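Local coordinates for protein 5-oxoprolinase subunit A (Thermus thermophilus, PDB 2DFA) that probably catalyses the ATP-dependent cleavage of 5-oxoproline to L-glutamate, as one component of a PxpA-PxpB-PxpC complex, at residues A[187-201]-A[231-245]. Numbering follows the deposited sequence.
Sequences TDPEEAARRALRMVL and EVARAVREALEQAGV
The side chains of Pro189 and Val232 cross at about a right angle: Pro189 CG lies 3.8 Å from Val232 CG2, while Pro189 CB rests against Ala235 CB at 3.5 Å. The Asp188 carboxylate stays on its own helix as N-cap; Glu191 N reaches Asp188 OD2 at 3.0 Å from well above the carboxylate plane. Beyond the proline small side chains face each other, Ala193 CB on Ala239 CB (3.7 Å), while Ala196 CB meets Val236 CG1, consistent with an axis separation of 8.1 Å. Leu197 and Leu240 lie antiparallel alongside each other, CD2 to CD2, and Leu197 CD2 presses tightly on Ala243 CB (3.4 Å), the residue before the positive-phi Gly244 of a Schellman motif. Replacing Leu197 with alanine removes CG and both methyls, and would probably leave Leu240 CD2 and Ala243 CB without this packing partner. Val200 and Val245 meet tip to tip; with CG1 anti to the backbone N in each (chi1 179°), the CG1 methyls come together. Helices 189-201 and 229-241, crossing at -41°, thus pack side by side against strands 2-9 (Val3) and 219-222 (Leu220) of the curled parallel sheet, consistent with the distorted beta/alpha barrel of the LamB/YcsF family.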
loop_
_atom_site.group_PDB
_atom_site.type_symbol
_atom_site.label_atom_id
_atom_site.label_comp_id
_atom_site.label_asym_id
_atom_site.label_seq_id
_atom_site.Cartn_x
_atom_site.Cartn_y
_atom_site.Cartn_z
ATOM N N THR A 187 12.335 33.091 1.032
ATOM C CA THR A 187 11.390 32.869 2.127
ATOM C C THR A 187 10.481 34.083 2.375
ATOM O O THR A 187 9.332 33.965 2.787
ATOM C CB THR A 187 12.172 32.533 3.399
ATOM O OG1 THR A 187 13.044 33.622 3.710
ATOM C CG2 THR A 187 13.009 31.269 3.195
ATOM N N ASP A 188 11.048 35.290 2.150
ATOM C CA ASP A 188 10.273 36.504 2.398
ATOM C C ASP A 188 9.197 36.709 1.343
ATOM O O ASP A 188 9.453 36.920 0.161
ATOM C CB ASP A 188 11.226 37.702 2.429
ATOM C CG ASP A 188 10.423 38.992 2.567
ATOM O OD1 ASP A 188 9.503 39.009 3.388
ATOM O OD2 ASP A 188 10.757 39.967 1.897
ATOM N N PRO A 189 7.934 36.582 1.793
ATOM C CA PRO A 189 6.780 36.756 0.924
ATOM C C PRO A 189 6.824 38.095 0.185
ATOM O O PRO A 189 6.353 38.237 -0.932
ATOM C CB PRO A 189 5.530 36.661 1.799
ATOM C CG PRO A 189 5.929 35.896 3.054
ATOM C CD PRO A 189 7.492 36.240 3.143
ATOM N N GLU A 190 7.404 39.109 0.861
ATOM C CA GLU A 190 7.530 40.419 0.227
ATOM C C GLU A 190 8.408 40.366 -1.033
ATOM O O GLU A 190 8.076 40.904 -2.079
ATOM C CB GLU A 190 8.134 41.387 1.248
ATOM C CG GLU A 190 7.466 41.294 2.622
ATOM C CD GLU A 190 6.070 41.863 2.542
ATOM O OE1 GLU A 190 5.288 41.377 1.737
ATOM O OE2 GLU A 190 5.760 42.762 3.330
ATOM N N GLU A 191 9.589 39.722 -0.896
ATOM C CA GLU A 191 10.466 39.590 -2.059
ATOM C C GLU A 191 9.847 38.684 -3.129
ATOM O O GLU A 191 9.936 38.929 -4.323
ATOM C CB GLU A 191 11.814 39.017 -1.610
ATOM C CG GLU A 191 12.868 39.097 -2.718
ATOM C CD GLU A 191 14.126 38.368 -2.294
ATOM O OE1 GLU A 191 14.637 38.656 -1.219
ATOM O OE2 GLU A 191 14.624 37.560 -3.083
ATOM N N ALA A 192 9.241 37.581 -2.660
ATOM C CA ALA A 192 8.584 36.676 -3.594
ATOM C C ALA A 192 7.499 37.396 -4.398
ATOM O O ALA A 192 7.343 37.215 -5.596
ATOM C CB ALA A 192 7.961 35.539 -2.786
ATOM N N ALA A 193 6.701 38.206 -3.682
ATOM C CA ALA A 193 5.700 39.010 -4.373
ATOM C C ALA A 193 6.365 39.992 -5.342
ATOM O O ALA A 193 5.905 40.238 -6.449
ATOM C CB ALA A 193 4.913 39.783 -3.317
ATOM N N ARG A 194 7.466 40.597 -4.856
ATOM C CA ARG A 194 8.251 41.488 -5.702
ATOM C C ARG A 194 8.690 40.786 -6.992
ATOM O O ARG A 194 8.543 41.290 -8.099
ATOM C CB ARG A 194 9.484 41.916 -4.901
ATOM C CG ARG A 194 10.085 43.223 -5.418
ATOM C CD ARG A 194 11.476 43.512 -4.827
ATOM N NE ARG A 194 11.602 43.008 -3.456
ATOM C CZ ARG A 194 10.840 43.586 -2.515
ATOM N NH1 ARG A 194 9.985 44.533 -2.854
ATOM N NH2 ARG A 194 10.999 43.245 -1.234
ATOM N N ARG A 195 9.285 39.592 -6.807
ATOM C CA ARG A 195 9.733 38.810 -7.954
ATOM C C ARG A 195 8.562 38.423 -8.864
ATOM O O ARG A 195 8.641 38.457 -10.084
ATOM C CB ARG A 195 10.429 37.553 -7.422
ATOM C CG ARG A 195 11.728 37.874 -6.677
ATOM C CD ARG A 195 12.258 36.678 -5.870
ATOM N NE ARG A 195 12.590 35.549 -6.747
ATOM C CZ ARG A 195 13.826 35.520 -7.275
ATOM N NH1 ARG A 195 14.681 36.490 -7.001
ATOM N NH2 ARG A 195 14.194 34.496 -8.048
ATOM N N ALA A 196 7.452 38.014 -8.225
ATOM C CA ALA A 196 6.280 37.629 -9.005
ATOM C C ALA A 196 5.831 38.746 -9.956
ATOM O O ALA A 196 5.613 38.541 -11.141
ATOM C CB ALA A 196 5.154 37.286 -8.029
ATOM N N LEU A 197 5.651 39.954 -9.383
ATOM C CA LEU A 197 5.272 41.101 -10.208
ATOM C C LEU A 197 6.224 41.261 -11.398
ATOM O O LEU A 197 5.825 41.456 -12.540
ATOM C CB LEU A 197 5.358 42.360 -9.333
ATOM C CG LEU A 197 4.001 42.839 -8.803
ATOM C CD1 LEU A 197 4.108 44.189 -8.084
ATOM C CD2 LEU A 197 2.968 43.030 -9.916
ATOM N N ARG A 198 7.529 41.222 -11.073
ATOM C CA ARG A 198 8.553 41.387 -12.096
ATOM C C ARG A 198 8.386 40.378 -13.232
ATOM O O ARG A 198 8.444 40.709 -14.408
ATOM C CB ARG A 198 9.913 41.197 -11.424
ATOM C CG ARG A 198 11.077 41.600 -12.328
ATOM C CD ARG A 198 11.493 43.066 -12.130
ATOM N NE ARG A 198 12.273 43.547 -13.277
ATOM C CZ ARG A 198 13.540 43.105 -13.380
ATOM N NH1 ARG A 198 14.010 42.265 -12.476
ATOM N NH2 ARG A 198 14.321 43.533 -14.375
ATOM N N MET A 199 8.221 39.098 -12.843
ATOM C CA MET A 199 8.066 38.052 -13.849
ATOM C C MET A 199 6.872 38.325 -14.770
ATOM O O MET A 199 6.906 38.093 -15.969
ATOM C CB MET A 199 7.857 36.715 -13.132
ATOM C CG MET A 199 9.008 36.323 -12.203
ATOM S SD MET A 199 8.644 34.812 -11.296
ATOM C CE MET A 199 10.286 34.086 -11.358
ATOM N N VAL A 200 5.766 38.787 -14.156
ATOM C CA VAL A 200 4.579 39.083 -14.959
ATOM C C VAL A 200 4.754 40.360 -15.791
ATOM O O VAL A 200 4.631 40.367 -17.009
ATOM C CB VAL A 200 3.379 39.224 -14.017
ATOM C CG1 VAL A 200 2.122 39.554 -14.825
ATOM C CG2 VAL A 200 3.150 37.932 -13.255
ATOM N N LEU A 201 5.022 41.473 -15.078
ATOM C CA LEU A 201 5.076 42.779 -15.740
ATOM C C LEU A 201 6.260 42.923 -16.714
ATOM O O LEU A 201 6.176 43.615 -17.723
ATOM C CB LEU A 201 5.175 43.874 -14.665
ATOM C CG LEU A 201 3.966 43.946 -13.722
ATOM C CD1 LEU A 201 4.110 45.065 -12.686
ATOM C CD2 LEU A 201 2.653 44.221 -14.459
ATOM N N GLU A 231 0.920 32.734 3.665
ATOM C CA GLU A 231 1.448 34.093 3.740
ATOM C C GLU A 231 2.059 34.520 2.414
ATOM O O GLU A 231 1.803 35.625 1.928
ATOM C CB GLU A 231 2.506 34.197 4.844
ATOM C CG GLU A 231 1.935 34.288 6.248
ATOM C CD GLU A 231 3.013 34.278 7.318
ATOM O OE1 GLU A 231 3.921 35.138 7.263
ATOM O OE2 GLU A 231 2.951 33.408 8.214
ATOM N N VAL A 232 2.873 33.646 1.832
ATOM C CA VAL A 232 3.514 33.941 0.557
ATOM C C VAL A 232 2.453 34.112 -0.522
ATOM O O VAL A 232 2.469 35.088 -1.271
ATOM C CB VAL A 232 4.477 32.808 0.132
ATOM C CG1 VAL A 232 5.160 33.171 -1.177
ATOM C CG2 VAL A 232 5.507 32.564 1.225
ATOM N N ALA A 233 1.531 33.158 -0.594
ATOM C CA ALA A 233 0.459 33.204 -1.582
ATOM C C ALA A 233 -0.343 34.494 -1.424
ATOM O O ALA A 233 -0.704 35.142 -2.407
ATOM C CB ALA A 233 -0.455 31.994 -1.418
ATOM N N ARG A 234 -0.618 34.857 -0.178
ATOM C CA ARG A 234 -1.373 36.068 0.115
ATOM C C ARG A 234 -0.608 37.271 -0.427
ATOM O O ARG A 234 -1.134 38.055 -1.223
ATOM C CB ARG A 234 -1.558 36.215 1.625
ATOM C CG ARG A 234 -2.578 37.264 2.039
ATOM C CD ARG A 234 -2.572 37.445 3.552
ATOM N NE ARG A 234 -2.592 36.164 4.254
ATOM C CZ ARG A 234 -3.604 35.304 4.221
ATOM N NH1 ARG A 234 -4.697 35.583 3.521
ATOM N NH2 ARG A 234 -3.521 34.157 4.883
ATOM N N ALA A 235 0.642 37.401 0.008
ATOM C CA ALA A 235 1.494 38.503 -0.416
ATOM C C ALA A 235 1.570 38.609 -1.935
ATOM O O ALA A 235 1.456 39.699 -2.493
ATOM C CB ALA A 235 2.895 38.330 0.169
ATOM N N VAL A 236 1.756 37.474 -2.603
ATOM C CA VAL A 236 1.860 37.464 -4.057
ATOM C C VAL A 236 0.582 37.895 -4.766
ATOM O O VAL A 236 0.625 38.729 -5.671
ATOM C CB VAL A 236 2.270 36.068 -4.581
ATOM C CG1 VAL A 236 2.289 36.067 -6.102
ATOM C CG2 VAL A 236 3.641 35.694 -4.041
ATOM N N ARG A 237 -0.555 37.334 -4.366
ATOM C CA ARG A 237 -1.820 37.683 -5.001
ATOM C C ARG A 237 -2.145 39.165 -4.832
ATOM O O ARG A 237 -2.581 39.827 -5.775
ATOM C CB ARG A 237 -2.966 36.848 -4.425
ATOM C CG ARG A 237 -4.269 37.011 -5.196
ATOM C CD ARG A 237 -5.434 36.324 -4.500
ATOM N NE ARG A 237 -6.673 36.453 -5.264
ATOM C CZ ARG A 237 -6.914 35.834 -6.415
ATOM N NH1 ARG A 237 -5.999 35.032 -6.943
ATOM N NH2 ARG A 237 -8.065 36.021 -7.043
ATOM N N GLU A 238 -1.930 39.681 -3.627
ATOM C CA GLU A 238 -2.210 41.084 -3.346
ATOM C C GLU A 238 -1.323 42.019 -4.163
ATOM O O GLU A 238 -1.798 43.011 -4.719
ATOM C CB GLU A 238 -2.046 41.362 -1.848
ATOM C CG GLU A 238 -3.058 40.614 -0.986
ATOM C CD GLU A 238 -2.955 40.951 0.490
ATOM O OE1 GLU A 238 -1.900 40.672 1.100
ATOM O OE2 GLU A 238 -3.934 41.494 1.041
ATOM N N ALA A 239 -0.036 41.700 -4.242
ATOM C CA ALA A 239 0.894 42.519 -5.004
ATOM C C ALA A 239 0.451 42.580 -6.460
ATOM O O ALA A 239 0.548 43.621 -7.106
ATOM C CB ALA A 239 2.299 41.939 -4.906
ATOM N N LEU A 240 -0.049 41.457 -6.967
ATOM C CA LEU A 240 -0.506 41.379 -8.348
ATOM C C LEU A 240 -1.802 42.150 -8.582
ATOM O O LEU A 240 -1.940 42.855 -9.582
ATOM C CB LEU A 240 -0.698 39.915 -8.757
ATOM C CG LEU A 240 0.558 39.039 -8.810
ATOM C CD1 LEU A 240 0.177 37.611 -9.179
ATOM C CD2 LEU A 240 1.536 39.605 -9.828
ATOM N N GLU A 241 -2.750 42.016 -7.660
ATOM C CA GLU A 241 -4.031 42.700 -7.791
ATOM C C GLU A 241 -3.904 44.200 -7.543
ATOM O O GLU A 241 -4.537 45.003 -8.227
ATOM C CB GLU A 241 -5.057 42.093 -6.832
ATOM C CG GLU A 241 -5.343 40.625 -7.102
ATOM C CD GLU A 241 -6.459 40.077 -6.239
ATOM O OE1 GLU A 241 -6.357 40.172 -4.997
ATOM O OE2 GLU A 241 -7.436 39.546 -6.805
ATOM N N GLN A 242 -3.086 44.578 -6.565
ATOM C CA GLN A 242 -2.882 45.990 -6.268
ATOM C C GLN A 242 -2.119 46.622 -7.425
ATOM O O GLN A 242 -2.057 47.845 -7.551
ATOM C CB GLN A 242 -2.092 46.161 -4.968
ATOM C CG GLN A 242 -2.911 45.937 -3.707
ATOM C CD GLN A 242 -2.109 46.174 -2.441
ATOM O OE1 GLN A 242 -2.275 47.190 -1.764
ATOM N NE2 GLN A 242 -1.229 45.233 -2.114
ATOM N N ALA A 243 -1.544 45.773 -8.272
ATOM C CA ALA A 243 -0.783 46.228 -9.427
ATOM C C ALA A 243 -1.659 46.259 -10.674
ATOM O O ALA A 243 -1.232 46.720 -11.730
ATOM C CB ALA A 243 0.414 45.315 -9.654
ATOM N N GLY A 244 -2.885 45.763 -10.548
ATOM C CA GLY A 244 -3.791 45.753 -11.681
ATOM C C GLY A 244 -3.630 44.542 -12.582
ATOM O O GLY A 244 -4.025 44.572 -13.748
ATOM N N VAL A 245 -3.038 43.479 -12.048
ATOM C CA VAL A 245 -2.844 42.248 -12.806
ATOM C C VAL A 245 -3.969 41.286 -12.444
ATOM O O VAL A 245 -4.240 41.060 -11.266
ATOM C CB VAL A 245 -1.492 41.581 -12.466
ATOM C CG1 VAL A 245 -1.333 40.288 -13.261
ATOM C CG2 VAL A 245 -0.351 42.534 -12.773
#